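Local coordinates for protein lactate dehydrogenase (Eimeria maxima, PDB 6CT6) that probably catalyses the NADH-dependent interconversion of pyruvate and lactate, and binds NADH together with the substrate analogue oxamate, at residues B[147-152]-B[279-284]; B[162-167]-B[220-225]. All coordinates share one frame; numbering follows the deposited sequence.

Contact 1 of 2, residues B[147-152]-B[279-284]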
ATOM      1  N   VAL B 147      -9.382   7.443  28.259  1.00 36.40           N
ATOM      2  CA  VAL B 147      -8.058   6.835  28.394  1.00 39.25           C
ATOM      3  C   VAL B 147      -7.094   7.865  28.971  1.00 32.95           C
ATOM      4  O   VAL B 147      -7.338   9.075  28.848  1.00 34.41           O
ATOM      5  CB  VAL B 147      -7.535   6.299  27.051  1.00 31.66           C
ATOM      6  CG1 VAL B 147      -8.388   5.137  26.568  1.00 37.06           C
ATOM      7  CG2 VAL B 147      -7.477   7.412  26.008  1.00 33.79           C
ATOM      8  N   PRO B 148      -5.993   7.443  29.595  1.00 30.64           N
ATOM      9  CA  PRO B 148      -5.020   8.415  30.106  1.00 30.91           C
ATOM     10  C   PRO B 148      -4.484   9.305  28.994  1.00 30.27           C
ATOM     11  O   PRO B 148      -4.342   8.883  27.844  1.00 33.42           O
ATOM     12  CB  PRO B 148      -3.915   7.535  30.705  1.00 34.28           C
ATOM     13  CG  PRO B 148      -4.565   6.216  30.962  1.00 32.42           C
ATOM     14  CD  PRO B 148      -5.611   6.056  29.908  1.00 34.87           C
ATOM     15  N   LYS B 149      -4.181  10.555  29.356  1.00 30.49           N
ATOM     16  CA  LYS B 149      -3.715  11.527  28.370  1.00 34.37           C
ATOM     17  C   LYS B 149      -2.434  11.074  27.684  1.00 35.14           C
ATOM     18  O   LYS B 149      -2.195  11.432  26.525  1.00 38.46           O
ATOM     19  CB  LYS B 149      -3.494  12.888  29.033  1.00 42.43           C
ATOM     20  CG  LYS B 149      -4.735  13.493  29.661  1.00 48.60           C
ATOM     21  CD  LYS B 149      -5.802  13.803  28.623  1.00 44.14           C
ATOM     22  CE  LYS B 149      -6.944  14.585  29.243  1.00 44.17           C
ATOM     23  NZ  LYS B 149      -7.535  13.854  30.395  1.00 46.97           N
ATOM     24  N   HIS B 150      -1.593  10.309  28.377  1.00 32.55           N
ATOM     25  CA  HIS B 150      -0.342   9.844  27.794  1.00 33.67           C
ATOM     26  C   HIS B 150      -0.506   8.584  26.951  1.00 33.55           C
ATOM     27  O   HIS B 150       0.501   8.054  26.465  1.00 34.30           O
ATOM     28  CB  HIS B 150       0.695   9.586  28.893  1.00 30.33           C
ATOM     29  CG  HIS B 150       0.362   8.428  29.782  1.00 26.94           C
ATOM     30  ND1 HIS B 150      -0.493   8.536  30.858  1.00 33.05           N
ATOM     31  CD2 HIS B 150       0.764   7.137  29.751  1.00 32.08           C
ATOM     32  CE1 HIS B 150      -0.602   7.361  31.452  1.00 31.29           C
ATOM     33  NE2 HIS B 150       0.151   6.495  30.799  1.00 36.57           N
ATOM     34  N   MET B 151      -1.732   8.093  26.760  1.00 30.79           N
ATOM     35  CA  MET B 151      -1.979   6.908  25.948  1.00 28.40           C
ATOM     36  C   MET B 151      -2.758   7.223  24.675  1.00 30.82           C
ATOM     37  O   MET B 151      -3.325   6.313  24.062  1.00 32.18           O
ATOM     38  CB  MET B 151      -2.722   5.847  26.760  1.00 28.10           C
ATOM     39  CG  MET B 151      -1.895   5.211  27.863  1.00 35.43           C
ATOM     40  SD  MET B 151      -0.460   4.285  27.268  1.00 32.85           S
ATOM     41  CE  MET B 151      -1.213   2.767  26.683  1.00 33.01           C
ATOM     42  N   ILE B 152      -2.799   8.487  24.261  1.00 29.60           N
ATOM     43  CA  ILE B 152      -3.477   8.860  23.025  1.00 27.47           C
ATOM     44  C   ILE B 152      -2.775  10.070  22.426  1.00 28.71           C
ATOM     45  O   ILE B 152      -2.323  10.965  23.144  1.00 31.48           O
ATOM     46  CB  ILE B 152      -4.982   9.132  23.259  1.00 29.76           C
ATOM     47  CG1 ILE B 152      -5.680   9.487  21.942  1.00 28.33           C
ATOM     48  CG2 ILE B 152      -5.185  10.243  24.282  1.00 30.60           C
ATOM     49  CD1 ILE B 152      -7.193   9.362  22.008  1.00 29.20           C
ATOM     50  N   ASN B 279      -5.167  22.789  28.200  1.00 46.62           N
ATOM     51  CA  ASN B 279      -6.155  21.708  28.183  1.00 55.49           C
ATOM     52  C   ASN B 279      -6.665  21.413  26.771  1.00 49.98           C
ATOM     53  O   ASN B 279      -7.867  21.254  26.546  1.00 47.16           O
ATOM     54  CB  ASN B 279      -7.321  22.024  29.127  1.00 60.11           C
ATOM     55  CG  ASN B 279      -8.378  20.931  29.147  1.00 79.42           C
ATOM     56  OD1 ASN B 279      -8.061  19.742  29.185  1.00 84.62           O
ATOM     57  ND2 ASN B 279      -9.642  21.333  29.102  1.00 73.25           N
ATOM     58  N   HIS B 280      -5.756  21.327  25.804  1.00 42.94           N
ATOM     59  CA  HIS B 280      -6.125  20.793  24.499  1.00 42.16           C
ATOM     60  C   HIS B 280      -4.863  20.308  23.795  1.00 41.74           C
ATOM     61  O   HIS B 280      -3.769  20.306  24.367  1.00 37.08           O
ATOM     62  CB  HIS B 280      -6.914  21.817  23.671  1.00 43.87           C
ATOM     63  CG  HIS B 280      -6.117  22.995  23.200  1.00 42.98           C
ATOM     64  ND1 HIS B 280      -5.288  22.945  22.100  1.00 40.92           N
ATOM     65  CD2 HIS B 280      -6.070  24.273  23.647  1.00 43.19           C
ATOM     66  CE1 HIS B 280      -4.744  24.133  21.905  1.00 42.06           C
ATOM     67  NE2 HIS B 280      -5.201  24.957  22.832  1.00 43.22           N
ATOM     68  N   TYR B 281      -5.034  19.866  22.552  1.00 36.02           N
ATOM     69  CA  TYR B 281      -3.994  19.163  21.817  1.00 37.57           C
ATOM     70  C   TYR B 281      -3.307  20.084  20.816  1.00 35.50           C
ATOM     71  O   TYR B 281      -3.901  21.039  20.308  1.00 35.53           O
ATOM     72  CB  TYR B 281      -4.582  17.949  21.094  1.00 33.55           C
ATOM     73  CG  TYR B 281      -5.108  16.891  22.036  1.00 34.39           C
ATOM     74  CD1 TYR B 281      -4.398  15.722  22.265  1.00 31.98           C
ATOM     75  CD2 TYR B 281      -6.306  17.071  22.711  1.00 34.53           C
ATOM     76  CE1 TYR B 281      -4.871  14.756  23.131  1.00 33.20           C
ATOM     77  CE2 TYR B 281      -6.788  16.113  23.581  1.00 37.83           C
ATOM     78  CZ  TYR B 281      -6.066  14.958  23.788  1.00 33.15           C
ATOM     79  OH  TYR B 281      -6.541  14.001  24.656  1.00 37.40           O
ATOM     80  N   LEU B 282      -2.040  19.781  20.542  1.00 35.15           N
ATOM     81  CA  LEU B 282      -1.245  20.550  19.595  1.00 33.30           C
ATOM     82  C   LEU B 282      -0.071  19.693  19.143  1.00 32.06           C
ATOM     83  O   LEU B 282       0.450  18.879  19.908  1.00 32.21           O
ATOM     84  CB  LEU B 282      -0.748  21.862  20.215  1.00 34.95           C
ATOM     85  CG  LEU B 282      -0.168  22.910  19.264  1.00 34.80           C
ATOM     86  CD1 LEU B 282      -1.269  23.559  18.434  1.00 39.63           C
ATOM     87  CD2 LEU B 282       0.614  23.965  20.033  1.00 38.87           C
ATOM     88  N   GLY B 283       0.338  19.888  17.893  1.00 34.07           N
ATOM     89  CA  GLY B 283       1.474  19.170  17.347  1.00 32.23           C
ATOM     90  C   GLY B 283       2.794  19.619  17.937  1.00 35.08           C
ATOM     91  O   GLY B 283       3.268  20.718  17.640  1.00 34.34           O
ATOM     92  N   VAL B 284       3.400  18.782  18.779  1.00 30.72           N
ATOM     93  CA  VAL B 284       4.663  19.114  19.429  1.00 34.26           C
ATOM     94  C   VAL B 284       5.568  17.887  19.430  1.00 32.38           C
ATOM     95  O   VAL B 284       5.097  16.747  19.336  1.00 30.27           O
ATOM     96  CB  VAL B 284       4.455  19.615  20.874  1.00 31.63           C
ATOM     97  CG1 VAL B 284       3.614  20.881  20.879  1.00 35.08           C
ATOM     98  CG2 VAL B 284       3.797  18.537  21.729  1.00 30.50           C
TER
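Both of the close approaches between these segments end on a single atom, the phenol oxygen of Tyr281: its OH lies 4.0 Å from Lys149 CD and 4.0 Å from Ile152 CG2, and no hydrogen bond joins the two segments. It illustrates how one long side chain can bridge backbones that never approach closely, since the nearest alpha carbons, Lys149 CA and Tyr281 CA, stay 10.1 Å apart. The tyrosine extends end-on to the loop, and the two aliphatic neighbours lie across its path, each at about a right angle to it. Lys149 offers its mid-chain methylene rather than its charge. The bend at chi2 (-64°) puts CD by the hydroxyl; a further bend at chi4 turns the ammonium end, and Lys149 makes a cation-pi contact with Tyr270. Ile152 contributes its short gamma branch, because CG1 stands opposite the backbone N (chi1 -179°) and leaves CG2 to meet the phenol.

Each segment also has a hydrogen bond of its own. In 147-152, Met151 N bonds to Pro148 O at 2.9 Å, closing a turn just ahead of Ile152. On the other side, His280 ND1 reaches Tyr281 O at 3.0 Å with an N-H...O angle of 150°; the donor lies above the carbonyl plane, while the acceptor is close to the plane of the imidazole. Asn279 and His280 both face Leu271, forming a G1 beta bulge at the corner the chain turns here.

The contact thus links the loop entering strand 152-155, in the NAD-binding domain, to strand 281-289 of the C-terminal domain. Strands 152-155 and 281-289 belong to one mixed sheet, with strand 263-272 between them. Tyr270 of that intervening strand meets the Tyr281 ring edge-to-face, and Val138, Ala139 and Gln142 of helix 134-145 also touch Tyr281.

Contact 2 of 2, residues B[162-167]-B[220-225]. With GLC (alpha-D-glucopyranose), chain E; OXM (oxamic acid), chain F.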
ATOM      1  N   SER B 162       7.964  15.108   7.369  1.00 28.65           N
ATOM      2  CA  SER B 162       8.586  14.326   6.306  1.00 27.17           C
ATOM      3  C   SER B 162       8.578  15.081   4.986  1.00 27.94           C
ATOM      4  O   SER B 162       9.481  14.898   4.161  1.00 31.58           O
ATOM      5  CB  SER B 162       7.875  12.984   6.140  1.00 33.05           C
ATOM      6  OG  SER B 162       6.646  13.140   5.445  1.00 34.61           O
ATOM      7  N   ARG B 163       7.574  15.930   4.772  1.00 28.00           N
ATOM      8  CA  ARG B 163       7.499  16.703   3.539  1.00 29.01           C
ATOM      9  C   ARG B 163       8.521  17.833   3.542  1.00 27.66           C
ATOM     10  O   ARG B 163       9.216  18.060   2.545  1.00 30.83           O
ATOM     11  CB  ARG B 163       6.075  17.234   3.365  1.00 30.29           C
ATOM     12  CG  ARG B 163       5.047  16.115   3.235  1.00 29.42           C
ATOM     13  CD  ARG B 163       3.622  16.596   3.418  1.00 28.74           C
ATOM     14  NE  ARG B 163       2.656  15.625   2.901  1.00 29.54           N
ATOM     15  CZ  ARG B 163       1.350  15.656   3.149  1.00 30.37           C
ATOM     16  NH1 ARG B 163       0.835  16.603   3.921  1.00 29.86           N
ATOM     17  NH2 ARG B 163       0.554  14.731   2.630  1.00 31.97           N
ATOM     18  N   LEU B 164       8.624  18.557   4.659  1.00 27.70           N
ATOM     19  CA  LEU B 164       9.706  19.520   4.827  1.00 31.12           C
ATOM     20  C   LEU B 164      11.059  18.868   4.581  1.00 29.78           C
ATOM     21  O   LEU B 164      11.893  19.399   3.838  1.00 27.20           O
ATOM     22  CB  LEU B 164       9.651  20.123   6.234  1.00 29.36           C
ATOM     23  CG  LEU B 164      10.848  20.985   6.645  1.00 29.91           C
ATOM     24  CD1 LEU B 164      11.015  22.174   5.708  1.00 31.84           C
ATOM     25  CD2 LEU B 164      10.691  21.450   8.084  1.00 33.05           C
ATOM     26  N   ARG B 165      11.293  17.708   5.205  1.00 28.10           N
ATOM     27  CA  ARG B 165      12.600  17.063   5.115  1.00 29.30           C
ATOM     28  C   ARG B 165      12.908  16.612   3.690  1.00 30.50           C
ATOM     29  O   ARG B 165      14.054  16.713   3.238  1.00 27.55           O
ATOM     30  CB  ARG B 165      12.661  15.876   6.077  1.00 27.28           C
ATOM     31  CG  ARG B 165      12.610  16.261   7.552  1.00 24.37           C
ATOM     32  CD  ARG B 165      12.373  15.052   8.446  1.00 26.17           C
ATOM     33  NE  ARG B 165      13.304  13.962   8.151  1.00 29.39           N
ATOM     34  CZ  ARG B 165      12.960  12.746   7.727  1.00 30.32           C
ATOM     35  NH1 ARG B 165      11.687  12.410   7.551  1.00 32.37           N
ATOM     36  NH2 ARG B 165      13.904  11.849   7.491  1.00 28.03           N
ATOM     37  N   ARG B 166      11.905  16.107   2.967  1.00 26.82           N
ATOM     38  CA  ARG B 166      12.136  15.647   1.600  1.00 28.92           C
ATOM     39  C   ARG B 166      12.612  16.787   0.711  1.00 24.76           C
ATOM     40  O   ARG B 166      13.484  16.596  -0.145  1.00 26.24           O
ATOM     41  CB  ARG B 166      10.854  15.029   1.031  1.00 26.21           C
ATOM     42  CG  ARG B 166      10.912  14.680  -0.460  1.00 26.42           C
ATOM     43  CD  ARG B 166      11.742  13.436  -0.731  1.00 30.31           C
ATOM     44  NE  ARG B 166      12.150  13.356  -2.132  1.00 33.63           N
ATOM     45  CZ  ARG B 166      12.410  12.225  -2.783  1.00 35.82           C
ATOM     46  NH1 ARG B 166      12.295  11.052  -2.175  1.00 29.40           N
ATOM     47  NH2 ARG B 166      12.776  12.268  -4.056  1.00 37.45           N
ATOM     48  N   MET B 167      12.047  17.980   0.894  1.00 25.50           N
ATOM     49  CA  MET B 167      12.367  19.098   0.013  1.00 29.90           C
ATOM     50  C   MET B 167      13.767  19.635   0.285  1.00 28.59           C
ATOM     51  O   MET B 167      14.518  19.932  -0.652  1.00 28.38           O
ATOM     52  CB  MET B 167      11.310  20.191   0.177  1.00 26.03           C
ATOM     53  CG  MET B 167       9.952  19.784  -0.384  1.00 32.14           C
ATOM     54  SD  MET B 167       8.688  21.068  -0.325  1.00 36.25           S
ATOM     55  CE  MET B 167       7.671  20.487   1.031  1.00 39.36           C
ATOM     56  N   ASN B 220      12.333  29.948   1.624  1.00 41.25           N
ATOM     57  CA  ASN B 220      10.979  30.486   1.700  1.00 45.33           C
ATOM     58  C   ASN B 220      10.005  29.648   0.886  1.00 36.99           C
ATOM     59  O   ASN B 220       8.863  29.428   1.307  1.00 40.69           O
ATOM     60  CB  ASN B 220      10.951  31.938   1.224  1.00 51.70           C
ATOM     61  CG  ASN B 220       9.541  32.477   1.104  1.00 65.55           C
ATOM     62  OD1 ASN B 220       8.941  32.897   2.092  1.00 60.48           O
ATOM     63  ND2 ASN B 220       8.997  32.456  -0.110  1.00 59.53           N
ATOM     64  N   ASN B 221      10.434  29.176  -0.285  1.00 38.76           N
ATOM     65  CA  ASN B 221       9.554  28.364  -1.118  1.00 39.44           C
ATOM     66  C   ASN B 221       9.209  27.051  -0.428  1.00 42.30           C
ATOM     67  O   ASN B 221       8.062  26.590  -0.489  1.00 40.19           O
ATOM     68  CB  ASN B 221      10.217  28.105  -2.470  1.00 39.66           C
ATOM     69  CG  ASN B 221       9.246  27.566  -3.501  1.00 54.12           C
ATOM     70  OD1 ASN B 221       8.037  27.782  -3.410  1.00 53.16           O
ATOM     71  ND2 ASN B 221       9.774  26.861  -4.495  1.00 68.92           N
ATOM     72  N   ILE B 222      10.188  26.440   0.244  1.00 35.51           N
ATOM     73  CA  ILE B 222       9.959  25.172   0.928  1.00 31.13           C
ATOM     74  C   ILE B 222       9.014  25.363   2.105  1.00 31.84           C
ATOM     75  O   ILE B 222       8.156  24.512   2.374  1.00 30.09           O
ATOM     76  CB  ILE B 222      11.306  24.565   1.363  1.00 30.30           C
ATOM     77  CG1 ILE B 222      12.067  24.057   0.134  1.00 31.41           C
ATOM     78  CG2 ILE B 222      11.099  23.451   2.399  1.00 30.41           C
ATOM     79  CD1 ILE B 222      13.500  23.654   0.412  1.00 34.51           C
ATOM     80  N   TYR B 223       9.167  26.470   2.835  1.00 32.71           N
ATOM     81  CA  TYR B 223       8.236  26.796   3.910  1.00 36.79           C
ATOM     82  C   TYR B 223       6.804  26.828   3.394  1.00 34.36           C
ATOM     83  O   TYR B 223       5.895  26.256   4.007  1.00 32.15           O
ATOM     84  CB  TYR B 223       8.631  28.139   4.523  1.00 38.52           C
ATOM     85  CG  TYR B 223       7.716  28.660   5.611  1.00 38.89           C
ATOM     86  CD1 TYR B 223       7.919  28.318   6.940  1.00 36.75           C
ATOM     87  CD2 TYR B 223       6.670  29.523   5.311  1.00 40.90           C
ATOM     88  CE1 TYR B 223       7.096  28.805   7.939  1.00 39.17           C
ATOM     89  CE2 TYR B 223       5.840  30.013   6.301  1.00 41.46           C
ATOM     90  CZ  TYR B 223       6.058  29.652   7.615  1.00 44.94           C
ATOM     91  OH  TYR B 223       5.239  30.135   8.609  1.00 44.51           O
ATOM     92  N   ASN B 224       6.589  27.479   2.249  1.00 34.25           N
ATOM     93  CA  ASN B 224       5.252  27.558   1.670  1.00 36.50           C
ATOM     94  C   ASN B 224       4.809  26.204   1.132  1.00 34.89           C
ATOM     95  O   ASN B 224       3.674  25.771   1.369  1.00 34.78           O
ATOM     96  CB  ASN B 224       5.228  28.605   0.556  1.00 42.82           C
ATOM     97  CG  ASN B 224       5.440  30.011   1.073  1.00 44.08           C
ATOM     98  OD1 ASN B 224       4.976  30.361   2.158  1.00 40.83           O
ATOM     99  ND2 ASN B 224       6.149  30.827   0.299  1.00 49.70           N
ATOM    100  N   LYS B 225       5.687  25.524   0.392  1.00 36.94           N
ATOM    101  CA  LYS B 225       5.305  24.252  -0.207  1.00 38.92           C
ATOM    102  C   LYS B 225       4.966  23.211   0.853  1.00 36.67           C
ATOM    103  O   LYS B 225       4.105  22.354   0.621  1.00 37.65           O
ATOM    104  CB  LYS B 225       6.417  23.756  -1.134  1.00 33.87           C
ATOM    105  CG  LYS B 225       6.420  24.431  -2.512  1.00 42.16           C
ATOM    106  CD  LYS B 225       5.164  24.057  -3.309  1.00 61.37           C
ATOM    107  CE  LYS B 225       5.002  24.847  -4.602  1.00 63.67           C
ATOM    108  NZ  LYS B 225       3.628  24.661  -5.154  1.00 55.66           N
TER
HETATM  109  C1  GLC E 402       8.563  32.337   8.338  1.00 60.79           C
HETATM  110  C2  GLC E 402       9.734  31.577   9.055  1.00 58.94           C
HETATM  111  C3  GLC E 402      11.086  31.903   8.386  1.00 60.13           C
HETATM  112  C4  GLC E 402      10.918  31.572   6.927  1.00 59.24           C
HETATM  113  C5  GLC E 402       9.996  32.642   6.380  1.00 61.65           C
HETATM  114  C6  GLC E 402       9.985  32.423   4.855  1.00 60.76           C
HETATM  115  O1  GLC E 402       8.437  33.618   8.891  1.00 68.96           O
HETATM  116  O2  GLC E 402       9.809  31.951  10.404  1.00 64.85           O
HETATM  117  O3  GLC E 402      12.079  31.067   8.912  1.00 57.15           O
HETATM  118  O4  GLC E 402      12.157  31.695   6.280  1.00 61.40           O
HETATM  119  O5  GLC E 402       8.696  32.422   6.897  1.00 55.46           O
HETATM  120  O6  GLC E 402       9.668  31.078   4.620  1.00 68.75           O
HETATM  121  C1  OXM F 403      -4.241  15.751   4.616  1.00 64.51           C
HETATM  122  N1  OXM F 403      -5.195  15.670   3.519  1.00 58.84           N
HETATM  123  O1  OXM F 403      -4.628  15.831   5.738  1.00 54.44           O
HETATM  124  C2  OXM F 403      -2.737  15.735   4.331  1.00 46.67           C
HETATM  125  O2  OXM F 403      -1.985  16.593   4.861  1.00 38.52           O
HETATM  126  O3  OXM F 403      -2.244  14.863   3.569  1.00 31.58           O
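Apolar contacts join the helices: Leu164 CD1 meets Ile222 CG2 at 3.5 Å, the two side chains crossing at about a right angle, and Met167 CB lies 3.9 Å from Ile222 CG1. The isoleucine thus spreads both gamma branches over one helical turn. A sulfur contact follows, Met167 SD to Lys225 CB at 3.6 Å, with the bend at chi3 (-105°) bringing the methyl beside the lysine backbone.

No hydrogen bond crosses between the helices; Arg163 directs its own to oxamate. Extended from CG to NE, it turns its guanidinium edge to the carboxylate in a two-pronged grip: NH1 to O2 and NH2 to O3, both 3.0 Å and nearly straight at 168°. This is the substrate-carboxylate clamp familiar in lactate dehydrogenases.

Glucose lies over one face of the Tyr223 ring, its O5 above the ring centre, 3.7 Å from the plane.

The axes of 162-167 and 220-225 run roughly antiparallel (150°), 9.7 Å apart at closest approach. Thr226, one residue further along helix 216-237, also touches Leu164 and Met167, while Arg165 and Arg166 bind the second subunit, Arg165 through a salt bridge to its Asp61.

The two contacts illustrate packing at different depths of one fold, with their centres about 12 Å and 19 Å from the centre of the chain. Those centres are 26 Å apart and their nearest atoms about 12 Å, so they do not touch. In sequence, contact 2 is nested inside the long loop that contact 1 closes. Contact 1 joins the NAD-binding and C-terminal domains, whereas contact 2 lies wholly in the latter. Both keep some distance from NADH: the side chain of Tyr281 is about 12 Å from it and that of Leu164 about 13 Å. Only contact 2 supplies a residue of the oxamate pocket, where Arg100, Asn132 and His187 also bind the inhibitor.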